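Local coordinates for protein threonine phosphate decarboxylase-like enzyme (Sulfurospirillum multivorans, PDB 6OUX) that catalyses the pyridoxal phosphate-dependent decarboxylation of L-serine O-phosphate to ethanolamine O-phosphate, a building block of norcobamide cofactors, at residues 48-53 and 209-214; 238-241 and 245-248; 12-17 and 338-343. All blocks are in the same frame, centred on the assembly; numbering follows the deposited sequence.

Interaction 1: residues 48-53 and 209-214; sequences CYLSNP and ESFIHF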
ATOM      1  N   CYS A  48     -20.134   9.592   4.904  1.00 18.02           N
ATOM      2  CA  CYS A  48     -19.645   8.406   5.566  1.00 20.94           C
ATOM      3  C   CYS A  48     -18.161   8.424   5.822  1.00 24.97           C
ATOM      4  O   CYS A  48     -17.712   8.086   6.915  1.00 27.23           O
ATOM      5  CB  CYS A  48     -19.896   7.162   4.715  1.00 21.68           C
ATOM      6  SG  CYS A  48     -21.585   6.613   4.678  1.00 23.83           S
ATOM      7  N   TYR A  49     -17.379   8.763   4.805  1.00 24.62           N
ATOM      8  CA  TYR A  49     -15.939   8.789   4.980  1.00 26.27           C
ATOM      9  C   TYR A  49     -15.436  10.100   5.598  1.00 21.42           C
ATOM     10  O   TYR A  49     -16.003  11.185   5.433  1.00 20.78           O
ATOM     11  CB  TYR A  49     -15.176   8.482   3.675  1.00 32.22           C
ATOM     12  CG  TYR A  49     -15.235   9.628   2.741  1.00 36.71           C
ATOM     13  CD1 TYR A  49     -16.407   9.889   2.031  1.00 41.42           C
ATOM     14  CD2 TYR A  49     -14.153  10.489   2.583  1.00 37.62           C
ATOM     15  CE1 TYR A  49     -16.505  10.970   1.180  1.00 45.35           C
ATOM     16  CE2 TYR A  49     -14.253  11.596   1.745  1.00 43.46           C
ATOM     17  CZ  TYR A  49     -15.439  11.823   1.043  1.00 44.36           C
ATOM     18  OH  TYR A  49     -15.598  12.875   0.171  1.00 48.55           O
ATOM     19  N   LEU A  50     -14.339   9.965   6.305  1.00 20.37           N
ATOM     20  CA  LEU A  50     -13.822  11.011   7.162  1.00 20.92           C
ATOM     21  C   LEU A  50     -12.714  11.752   6.417  1.00 22.39           C
ATOM     22  O   LEU A  50     -11.778  11.158   5.884  1.00 26.97           O
ATOM     23  CB  LEU A  50     -13.372  10.432   8.439  1.00 17.39           C
ATOM     24  CG  LEU A  50     -14.365   9.462   9.081  1.00 17.57           C
ATOM     25  CD1 LEU A  50     -13.724   8.865  10.293  1.00 17.97           C
ATOM     26  CD2 LEU A  50     -15.680  10.126   9.463  1.00 17.89           C
ATOM     27  N   SER A  51     -12.882  13.046   6.311  1.00 20.26           N
ATOM     28  CA  SER A  51     -11.978  13.860   5.557  1.00 20.21           C
ATOM     29  C   SER A  51     -12.114  15.268   6.107  1.00 20.14           C
ATOM     30  O   SER A  51     -12.938  15.514   6.970  1.00 24.27           O
ATOM     31  CB  SER A  51     -12.423  13.853   4.107  1.00 22.89           C
ATOM     32  OG  SER A  51     -11.346  14.292   3.335  1.00 28.23           O
ATOM     33  N   ASN A  52     -11.308  16.188   5.610  1.00 16.49           N
ATOM     34  CA  ASN A  52     -11.537  17.596   5.768  1.00 14.29           C
ATOM     35  C   ASN A  52     -11.625  18.116   4.301  1.00 13.60           C
ATOM     36  O   ASN A  52     -10.617  18.190   3.623  1.00 13.51           O
ATOM     37  CB  ASN A  52     -10.393  18.259   6.587  1.00 12.58           C
ATOM     38  CG  ASN A  52     -10.467  19.803   6.587  1.00 12.42           C
ATOM     39  OD1 ASN A  52     -11.289  20.429   5.872  1.00 11.50           O
ATOM     40  ND2 ASN A  52      -9.606  20.411   7.319  1.00 11.20           N
ATOM     41  N   PRO A  53     -12.814  18.474   3.839  1.00 13.38           N
ATOM     42  CA  PRO A  53     -12.949  18.885   2.453  1.00 14.10           C
ATOM     43  C   PRO A  53     -12.191  20.184   2.131  1.00 13.84           C
ATOM     44  O   PRO A  53     -11.709  20.345   0.985  1.00 14.83           O
ATOM     45  CB  PRO A  53     -14.468  18.981   2.230  1.00 14.35           C
ATOM     46  CG  PRO A  53     -15.071  19.072   3.600  1.00 14.93           C
ATOM     47  CD  PRO A  53     -14.103  18.489   4.575  1.00 14.24           C
ATOM     48  N   GLU A 209      -3.857   8.915  17.316  1.00 11.60           N
ATOM     49  CA  GLU A 209      -4.312  10.301  17.322  1.00 11.78           C
ATOM     50  C   GLU A 209      -4.740  10.790  15.950  1.00 11.22           C
ATOM     51  O   GLU A 209      -4.555  11.983  15.628  1.00 11.16           O
ATOM     52  CB  GLU A 209      -3.189  11.212  17.871  1.00 13.49           C
ATOM     53  CG  GLU A 209      -1.922  11.194  17.021  1.00 16.15           C
ATOM     54  CD  GLU A 209      -1.013  12.366  17.300  1.00 19.28           C
ATOM     55  OE1 GLU A 209      -1.277  13.114  18.317  1.00 21.26           O
ATOM     56  OE2 GLU A 209      -0.007  12.498  16.543  1.00 20.29           O
ATOM     57  N   SER A 210      -5.288   9.911  15.164  1.00 10.72           N
ATOM     58  CA  SER A 210      -5.638  10.223  13.757  1.00 12.67           C
ATOM     59  C   SER A 210      -6.592  11.424  13.615  1.00 12.45           C
ATOM     60  O   SER A 210      -6.620  12.109  12.568  1.00 11.96           O
ATOM     61  CB  SER A 210      -6.226   8.982  13.041  1.00 13.68           C
ATOM     62  OG  SER A 210      -5.240   7.985  12.755  1.00 13.71           O
ATOM     63  N   PHE A 211      -7.430  11.639  14.624  1.00 11.88           N
ATOM     64  CA  PHE A 211      -8.358  12.808  14.624  1.00 12.58           C
ATOM     65  C   PHE A 211      -7.969  14.029  15.436  1.00 11.92           C
ATOM     66  O   PHE A 211      -8.816  14.935  15.646  1.00 12.35           O
ATOM     67  CB  PHE A 211      -9.761  12.292  15.044  1.00 13.01           C
ATOM     68  CG  PHE A 211     -10.199  11.135  14.202  1.00 16.37           C
ATOM     69  CD1 PHE A 211     -10.448  11.323  12.868  1.00 17.02           C
ATOM     70  CD2 PHE A 211     -10.234   9.850  14.702  1.00 16.02           C
ATOM     71  CE1 PHE A 211     -10.808  10.273  12.053  1.00 19.56           C
ATOM     72  CE2 PHE A 211     -10.543   8.792  13.880  1.00 17.95           C
ATOM     73  CZ  PHE A 211     -10.851   9.005  12.564  1.00 18.77           C
ATOM     74  N   ILE A 212      -6.737  14.078  15.949  1.00 10.88           N
ATOM     75  CA  ILE A 212      -6.383  15.069  16.958  1.00 11.93           C
ATOM     76  C   ILE A 212      -6.281  16.499  16.361  1.00 11.79           C
ATOM     77  O   ILE A 212      -6.432  17.476  17.063  1.00 11.13           O
ATOM     78  CB  ILE A 212      -5.073  14.715  17.714  1.00 12.34           C
ATOM     79  CG1 ILE A 212      -5.017  15.463  19.071  1.00 13.89           C
ATOM     80  CG2 ILE A 212      -3.840  14.940  16.855  1.00 12.36           C
ATOM     81  CD1 ILE A 212      -3.947  14.990  20.010  1.00 16.24           C
ATOM     82  N   HIS A 213      -6.101  16.592  15.067  1.00 12.15           N
ATOM     83  CA  HIS A 213      -6.059  17.909  14.366  1.00 13.18           C
ATOM     84  C   HIS A 213      -7.427  18.634  14.431  1.00 12.05           C
ATOM     85  O   HIS A 213      -7.500  19.819  14.192  1.00 12.06           O
ATOM     86  CB  HIS A 213      -5.721  17.713  12.872  1.00 14.41           C
ATOM     87  CG  HIS A 213      -4.279  17.698  12.551  1.00 16.48           C
ATOM     88  ND1 HIS A 213      -3.289  17.350  13.456  1.00 18.16           N
ATOM     89  CD2 HIS A 213      -3.651  17.911  11.365  1.00 16.29           C
ATOM     90  CE1 HIS A 213      -2.122  17.371  12.837  1.00 16.49           C
ATOM     91  NE2 HIS A 213      -2.315  17.729  11.581  1.00 19.22           N
ATOM     92  N   PHE A 214      -8.504  17.927  14.741  1.00 11.10           N
ATOM     93  CA  PHE A 214      -9.855  18.473  14.897  1.00 10.94           C
ATOM     94  C   PHE A 214     -10.200  18.872  16.297  1.00 11.01           C
ATOM     95  O   PHE A 214     -11.200  19.544  16.473  1.00 11.31           O
ATOM     96  CB  PHE A 214     -10.901  17.510  14.307  1.00 12.52           C
ATOM     97  CG  PHE A 214     -10.527  17.054  12.932  1.00 13.26           C
ATOM     98  CD1 PHE A 214     -10.417  17.988  11.903  1.00 13.50           C
ATOM     99  CD2 PHE A 214     -10.154  15.764  12.686  1.00 14.48           C
ATOM    100  CE1 PHE A 214      -9.999  17.594  10.651  1.00 14.98           C
ATOM    101  CE2 PHE A 214      -9.746  15.357  11.415  1.00 14.68           C
ATOM    102  CZ  PHE A 214      -9.646  16.283  10.413  1.00 15.53           C
TER
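The carboxamide of Asn52 is held at both ends: ND2 donates to Ala298 O of helix 289-314, and OD1, from the N-cap position, accepts a weak hydrogen bond from Tyr54 N. With the amide thus engaged, the residue meets 209-214 through its aliphatic carbon, Asn52 CB lying 4.1 Å from Phe214 CE1 at the edge of the ring and near its plane.

The second touch is wholly apolar. Leu50 CD1 sits 3.7 Å from Phe211 CZ and equally close to CE1, so the methyl addresses one ring bond obliquely, the two side chains crossing at about a right angle. Leu50 CG lies anti to the carbonyl carbon (chi1 -47°); this puts CD1 toward the Phe211 ring, which reaches in from the other side, across backbones whose CA atoms, Leu50 to Phe211, are 9.4 Å apart.

Both aromatic residues stand on a compact bend, a type I beta turn closed by Ile212 N to Glu209 O at 3.0 Å and running at Ile212 into a 3-10 segment. Phe211 also packs edge-to-face with Phe328, and Phe214 meets Tyr302.

Leu50 comes within about 4 Å of the side chain of Arg369, and Phe211 equally near that of Asn181, both assigned to O-phospho-L-serine binding; the chemistry is consistent with a buried, apolar wall beside the polar groups of the substrate site.

Interaction 2: residues 238-241 and 245-248; sequences IVKS and DFGI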
ATOM      1  N   ILE A 238       2.878   6.277  19.155  1.00 11.53           N
ATOM      2  CA  ILE A 238       1.893   7.157  18.539  1.00 12.42           C
ATOM      3  C   ILE A 238       1.608   6.670  17.142  1.00 12.86           C
ATOM      4  O   ILE A 238       2.525   6.380  16.356  1.00 12.22           O
ATOM      5  CB  ILE A 238       2.392   8.629  18.475  1.00 12.83           C
ATOM      6  CG1 ILE A 238       2.728   9.160  19.867  1.00 12.94           C
ATOM      7  CG2 ILE A 238       1.375   9.532  17.778  1.00 12.74           C
ATOM      8  CD1 ILE A 238       1.558   9.194  20.851  1.00 12.73           C
ATOM      9  N   VAL A 239       0.327   6.589  16.789  1.00 13.70           N
ATOM     10  CA  VAL A 239      -0.019   6.258  15.423  1.00 14.19           C
ATOM     11  C   VAL A 239      -0.973   7.319  14.877  1.00 13.77           C
ATOM     12  O   VAL A 239      -1.856   7.775  15.604  1.00 12.59           O
ATOM     13  CB  VAL A 239      -0.740   4.868  15.360  1.00 15.46           C
ATOM     14  CG1 VAL A 239      -1.061   4.547  13.944  1.00 17.10           C
ATOM     15  CG2 VAL A 239       0.098   3.754  15.905  1.00 15.27           C
ATOM     16  N   LYS A 240      -0.836   7.670  13.596  1.00 14.09           N
ATOM     17  CA  LYS A 240      -1.627   8.789  13.022  1.00 15.03           C
ATOM     18  C   LYS A 240      -1.782   8.617  11.516  1.00 16.88           C
ATOM     19  O   LYS A 240      -0.806   8.451  10.794  1.00 14.74           O
ATOM     20  CB  LYS A 240      -0.991  10.150  13.363  1.00 15.39           C
ATOM     21  CG  LYS A 240      -1.772  11.313  12.822  1.00 18.67           C
ATOM     22  CD  LYS A 240      -1.494  12.649  13.491  1.00 19.89           C
ATOM     23  CE  LYS A 240      -2.443  13.693  12.949  1.00 20.09           C
ATOM     24  NZ  LYS A 240      -2.196  13.817  11.486  1.00 21.94           N
ATOM     25  N   SER A 241      -3.032   8.674  11.066  1.00 17.10           N
ATOM     26  CA  SER A 241      -3.352   8.748   9.683  1.00 19.44           C
ATOM     27  C   SER A 241      -2.846  10.069   9.144  1.00 20.47           C
ATOM     28  O   SER A 241      -2.823  11.068   9.841  1.00 20.77           O
ATOM     29  CB  SER A 241      -4.845   8.579   9.477  1.00 20.63           C
ATOM     30  OG  SER A 241      -5.167   8.894   8.132  1.00 22.48           O
ATOM     31  N   ASP A 245      -7.091  13.839   7.686  1.00 41.99           N
ATOM     32  CA  ASP A 245      -6.980  15.268   8.008  1.00 35.93           C
ATOM     33  C   ASP A 245      -6.394  16.042   6.823  1.00 39.88           C
ATOM     34  O   ASP A 245      -7.053  16.935   6.281  1.00 33.90           O
ATOM     35  CB  ASP A 245      -6.267  15.509   9.365  1.00 37.24           C
ATOM     36  CG  ASP A 245      -4.869  14.875   9.468  1.00 35.30           C
ATOM     37  OD1 ASP A 245      -4.338  14.289   8.505  1.00 35.67           O
ATOM     38  OD2 ASP A 245      -4.284  14.962  10.555  1.00 34.13           O
ATOM     39  N   PHE A 246      -5.183  15.693   6.381  1.00 45.70           N
ATOM     40  CA  PHE A 246      -4.630  16.297   5.140  1.00 52.49           C
ATOM     41  C   PHE A 246      -5.455  15.848   3.921  1.00 57.16           C
ATOM     42  O   PHE A 246      -5.244  16.358   2.829  1.00 50.40           O
ATOM     43  CB  PHE A 246      -3.145  15.991   4.936  1.00 51.70           C
ATOM     44  CG  PHE A 246      -2.244  16.524   6.033  1.00 54.67           C
ATOM     45  CD1 PHE A 246      -1.810  17.854   6.024  1.00 54.31           C
ATOM     46  CD2 PHE A 246      -1.811  15.697   7.077  1.00 50.03           C
ATOM     47  CE1 PHE A 246      -0.975  18.337   7.032  1.00 50.94           C
ATOM     48  CE2 PHE A 246      -0.973  16.177   8.070  1.00 49.49           C
ATOM     49  CZ  PHE A 246      -0.555  17.497   8.052  1.00 50.13           C
ATOM     50  N   GLY A 247      -6.366  14.879   4.141  1.00 59.78           N
ATOM     51  CA  GLY A 247      -7.586  14.709   3.349  1.00 55.58           C
ATOM     52  C   GLY A 247      -7.249  14.419   1.930  1.00 56.01           C
ATOM     53  O   GLY A 247      -6.955  15.346   1.189  1.00 68.64           O
ATOM     54  N   ILE A 248      -7.326  13.155   1.538  1.00 54.07           N
ATOM     55  CA  ILE A 248      -6.783  12.702   0.257  1.00 48.91           C
ATOM     56  C   ILE A 248      -7.097  11.230   0.137  1.00 46.90           C
ATOM     57  O   ILE A 248      -6.251  10.384   0.404  1.00 38.67           O
ATOM     58  CB  ILE A 248      -5.252  12.933   0.163  1.00 40.11           C
ATOM     59  CG1 ILE A 248      -4.949  14.414   0.015  1.00 39.78           C
ATOM     60  CG2 ILE A 248      -4.672  12.256  -1.069  1.00 39.88           C
ATOM     61  CD1 ILE A 248      -3.496  14.732   0.289  1.00 41.94           C
TER
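The seven-stranded mixed sheet of the large domain, with its strand order and single antiparallel member 254-257, marks the fold type I architecture of pyridoxal phosphate enzymes, and this contact lies where strand 236-241 of that sheet gives way to a loop. A buried salt bridge ties the two together: Lys240 NZ donates to Asp245 OD2 at 2.6 Å, Asp245 OD2 receiving it on its syn lone pair. The bridge is one-sided, since Lys240 NZ stands 3.7 Å from Asp245 OD1.

Lys240 runs extended until its last torsion, where a bend (chi4 -61°) turns the ammonium group across the carboxylate and back toward its own strand. There Lys240 NZ also reaches Ser241 O at 3.3 Å, nearly in line with the carbonyl bond (C=O...N angle 169°). Two oxygens of different kinds therefore share one buried ammonium group.

A lysine at this Asp245 position would probably set a second positive charge against Lys240 and leave both that ammonium group and the amide of Phe246 without their carboxylate acceptor.

Phe246, stacked on Phe286 and also meeting Tyr295, brings its ring obliquely toward the ammonium group, CE2 being 4.3 Å from Lys240 NZ. The hydroxyl of Ser241 serves the loop instead, accepting from Ser243 N and Lys244 N. The remaining carboxylate oxygen works within its own segment: Asp245 OD1 receives Phe246 N at 2.7 Å on the anti side, the donor standing 33° out of the carboxylate plane.

Interaction 3: residues 12-17 and 338-343; sequences QFTKAF and KASFVI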
ATOM      1  N   GLN A  12     -39.436  -0.981   0.633  1.00 23.50           N
ATOM      2  CA  GLN A  12     -38.907  -1.807  -0.479  1.00 24.06           C
ATOM      3  C   GLN A  12     -37.431  -1.498  -0.664  1.00 24.44           C
ATOM      4  O   GLN A  12     -36.570  -2.375  -0.631  1.00 26.15           O
ATOM      5  CB  GLN A  12     -39.702  -1.583  -1.776  1.00 23.24           C
ATOM      6  CG  GLN A  12     -39.274  -2.571  -2.875  1.00 25.99           C
ATOM      7  CD  GLN A  12     -40.065  -2.446  -4.188  1.00 24.67           C
ATOM      8  OE1 GLN A  12     -40.904  -1.557  -4.392  1.00 23.46           O
ATOM      9  NE2 GLN A  12     -39.809  -3.374  -5.068  1.00 23.67           N
ATOM     10  N   PHE A  13     -37.132  -0.220  -0.759  1.00 25.16           N
ATOM     11  CA  PHE A  13     -35.740   0.212  -0.804  1.00 22.68           C
ATOM     12  C   PHE A  13     -34.936  -0.261   0.420  1.00 23.05           C
ATOM     13  O   PHE A  13     -33.867  -0.887   0.308  1.00 21.82           O
ATOM     14  CB  PHE A  13     -35.683   1.721  -0.924  1.00 21.82           C
ATOM     15  CG  PHE A  13     -34.285   2.267  -0.935  1.00 21.61           C
ATOM     16  CD1 PHE A  13     -33.595   2.550   0.286  1.00 21.62           C
ATOM     17  CD2 PHE A  13     -33.619   2.478  -2.139  1.00 23.36           C
ATOM     18  CE1 PHE A  13     -32.318   3.031   0.270  1.00 21.16           C
ATOM     19  CE2 PHE A  13     -32.329   2.971  -2.131  1.00 22.21           C
ATOM     20  CZ  PHE A  13     -31.692   3.263  -0.937  1.00 21.66           C
ATOM     21  N   THR A  14     -35.447   0.028   1.610  1.00 25.48           N
ATOM     22  CA  THR A  14     -34.739  -0.403   2.847  1.00 21.32           C
ATOM     23  C   THR A  14     -34.428  -1.866   2.886  1.00 21.41           C
ATOM     24  O   THR A  14     -33.304  -2.289   3.271  1.00 22.17           O
ATOM     25  CB  THR A  14     -35.568  -0.085   4.073  1.00 22.14           C
ATOM     26  OG1 THR A  14     -35.900   1.294   4.071  1.00 22.23           O
ATOM     27  CG2 THR A  14     -34.832  -0.491   5.358  1.00 22.51           C
ATOM     28  N   LYS A  15     -35.408  -2.691   2.505  1.00 23.09           N
ATOM     29  CA  LYS A  15     -35.156  -4.131   2.518  1.00 22.97           C
ATOM     30  C   LYS A  15     -34.080  -4.539   1.546  1.00 23.06           C
ATOM     31  O   LYS A  15     -33.196  -5.346   1.905  1.00 24.10           O
ATOM     32  CB  LYS A  15     -36.448  -4.950   2.270  1.00 24.95           C
ATOM     33  CG  LYS A  15     -37.342  -4.976   3.504  1.00 24.66           C
ATOM     34  CD  LYS A  15     -38.407  -6.035   3.317  1.00 26.95           C
ATOM     35  CE  LYS A  15     -39.562  -5.875   4.299  1.00 25.87           C
ATOM     36  NZ  LYS A  15     -40.104  -7.239   4.506  1.00 28.01           N
ATOM     37  N   ALA A  16     -34.140  -4.022   0.307  1.00 24.28           N
ATOM     38  CA  ALA A  16     -33.108  -4.347  -0.699  1.00 22.20           C
ATOM     39  C   ALA A  16     -31.750  -3.833  -0.214  1.00 25.68           C
ATOM     40  O   ALA A  16     -30.715  -4.508  -0.319  1.00 27.93           O
ATOM     41  CB  ALA A  16     -33.471  -3.693  -2.025  1.00 22.11           C
ATOM     42  N   PHE A  17     -31.758  -2.627   0.340  1.00 26.12           N
ATOM     43  CA  PHE A  17     -30.506  -1.993   0.829  1.00 28.91           C
ATOM     44  C   PHE A  17     -29.771  -2.882   1.901  1.00 32.57           C
ATOM     45  O   PHE A  17     -28.577  -3.201   1.774  1.00 29.87           O
ATOM     46  CB  PHE A  17     -30.882  -0.571   1.287  1.00 26.35           C
ATOM     47  CG  PHE A  17     -29.794   0.183   2.000  1.00 25.89           C
ATOM     48  CD1 PHE A  17     -28.889   0.965   1.292  1.00 21.74           C
ATOM     49  CD2 PHE A  17     -29.708   0.158   3.391  1.00 25.66           C
ATOM     50  CE1 PHE A  17     -27.927   1.688   1.967  1.00 22.88           C
ATOM     51  CE2 PHE A  17     -28.719   0.891   4.062  1.00 24.24           C
ATOM     52  CZ  PHE A  17     -27.830   1.628   3.331  1.00 20.96           C
ATOM     53  N   LYS A 338     -35.729   3.748  13.643  1.00 18.98           N
ATOM     54  CA  LYS A 338     -34.569   2.932  13.321  1.00 18.16           C
ATOM     55  C   LYS A 338     -33.576   3.764  12.523  1.00 17.67           C
ATOM     56  O   LYS A 338     -33.978   4.602  11.740  1.00 16.88           O
ATOM     57  CB  LYS A 338     -34.932   1.731  12.423  1.00 19.33           C
ATOM     58  CG  LYS A 338     -35.758   0.615  13.059  1.00 19.90           C
ATOM     59  CD  LYS A 338     -35.039  -0.097  14.172  1.00 21.72           C
ATOM     60  CE  LYS A 338     -36.004  -1.106  14.780  1.00 23.17           C
ATOM     61  NZ  LYS A 338     -35.355  -2.090  15.651  1.00 25.29           N
ATOM     62  N   ALA A 339     -32.287   3.521  12.716  1.00 15.67           N
ATOM     63  CA  ALA A 339     -31.256   4.121  11.862  1.00 16.66           C
ATOM     64  C   ALA A 339     -31.554   3.828  10.386  1.00 16.43           C
ATOM     65  O   ALA A 339     -31.366   4.704   9.539  1.00 17.25           O
ATOM     66  CB  ALA A 339     -29.871   3.624  12.234  1.00 15.55           C
ATOM     67  N   SER A 340     -31.990   2.620  10.081  1.00 14.84           N
ATOM     68  CA  SER A 340     -32.313   2.194   8.654  1.00 17.52           C
ATOM     69  C   SER A 340     -33.370   3.085   7.966  1.00 16.35           C
ATOM     70  O   SER A 340     -33.218   3.472   6.810  1.00 17.43           O
ATOM     71  CB  SER A 340     -32.748   0.688   8.587  1.00 17.95           C
ATOM     72  OG  SER A 340     -33.897   0.453   9.440  1.00 16.66           O
ATOM     73  N   PHE A 341     -34.387   3.473   8.715  1.00 18.07           N
ATOM     74  CA  PHE A 341     -35.396   4.404   8.263  1.00 18.16           C
ATOM     75  C   PHE A 341     -34.782   5.738   7.882  1.00 17.99           C
ATOM     76  O   PHE A 341     -35.073   6.244   6.830  1.00 19.06           O
ATOM     77  CB  PHE A 341     -36.431   4.650   9.347  1.00 20.30           C
ATOM     78  CG  PHE A 341     -37.361   5.784   9.043  1.00 21.22           C
ATOM     79  CD1 PHE A 341     -38.383   5.646   8.084  1.00 22.87           C
ATOM     80  CD2 PHE A 341     -37.230   6.991   9.704  1.00 21.30           C
ATOM     81  CE1 PHE A 341     -39.198   6.726   7.787  1.00 23.00           C
ATOM     82  CE2 PHE A 341     -38.050   8.061   9.405  1.00 21.82           C
ATOM     83  CZ  PHE A 341     -39.018   7.937   8.453  1.00 21.70           C
ATOM     84  N   VAL A 342     -33.921   6.262   8.739  1.00 17.25           N
ATOM     85  CA  VAL A 342     -33.278   7.545   8.534  1.00 16.55           C
ATOM     86  C   VAL A 342     -32.302   7.471   7.392  1.00 17.38           C
ATOM     87  O   VAL A 342     -32.314   8.330   6.518  1.00 17.28           O
ATOM     88  CB  VAL A 342     -32.656   8.111   9.823  1.00 15.24           C
ATOM     89  CG1 VAL A 342     -31.965   9.448   9.589  1.00 14.87           C
ATOM     90  CG2 VAL A 342     -33.740   8.307  10.814  1.00 16.46           C
ATOM     91  N   ILE A 343     -31.482   6.443   7.374  1.00 16.55           N
ATOM     92  CA  ILE A 343     -30.506   6.242   6.281  1.00 16.13           C
ATOM     93  C   ILE A 343     -31.127   6.110   4.880  1.00 17.79           C
ATOM     94  O   ILE A 343     -30.666   6.736   3.921  1.00 15.56           O
ATOM     95  CB  ILE A 343     -29.559   5.107   6.621  1.00 16.04           C
ATOM     96  CG1 ILE A 343     -28.725   5.504   7.830  1.00 17.42           C
ATOM     97  CG2 ILE A 343     -28.662   4.700   5.441  1.00 16.44           C
ATOM     98  CD1 ILE A 343     -28.117   4.306   8.609  1.00 17.94           C
TER
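Two helical segments come closest at Thr14 and Ser340, whose CA atoms are 6.8 Å apart. In the first, Phe17 N to Phe13 O measures 2.7 Å. Helix 339-350, with Lys338 at its N-cap, starts with weak bonds to Lys338 O and is firm by Ile343 N to Ala339 O at 2.8 Å. Contact residues are spaced three apart on both sides, Thr14 and Phe17 against Ser340 and Ile343, which places each pair on one helical face.

Thr14 CG2 meets Ser340 CB at 4.0 Å, carbon to carbon. The methyl can serve this purpose because it lies anti to the backbone N, while OG1 (chi1 -55°) turns back to Asn10 O and also bonds to Ser344 OG.

In the fold, the contact lays helix 11-19, near the N-terminus, on helix 339-350, which leads into strand 352-356 of the five-stranded mixed sheet; that strand carries Arg355, assigned to substrate binding. Ile343 rests on Val354 and Thr356 of the same strand, which helps explain its burial.

From Phe17 the far end of the ring reaches across: CZ lies 3.8 Å from Ile343 CG2 and CE2 4.1 Å from that same methyl, an oblique approach with the side chains at about a right angle.

In the fold
Along the chain, interactions 1 and 2 follow one another, and both fall between the two segments of interaction 3. The first two are neighbours, their centres 7 Å apart. They share adjoining parallel strands of the seven-stranded sheet: 209-214 follows strand 204-208, and 238-241 ends strand 236-241. Probable hydrogen bonds between Ser241 N and Ser210 OG, and between Glu209 N and Val239 O, join them. Interaction 3 sits about 27 Å and 32 Å from their centres, beside the five-stranded sheet. Segment 48-53 follows strand 45-46 of that second sheet, so interaction 1 links the two sheet regions close to residues assigned to substrate binding.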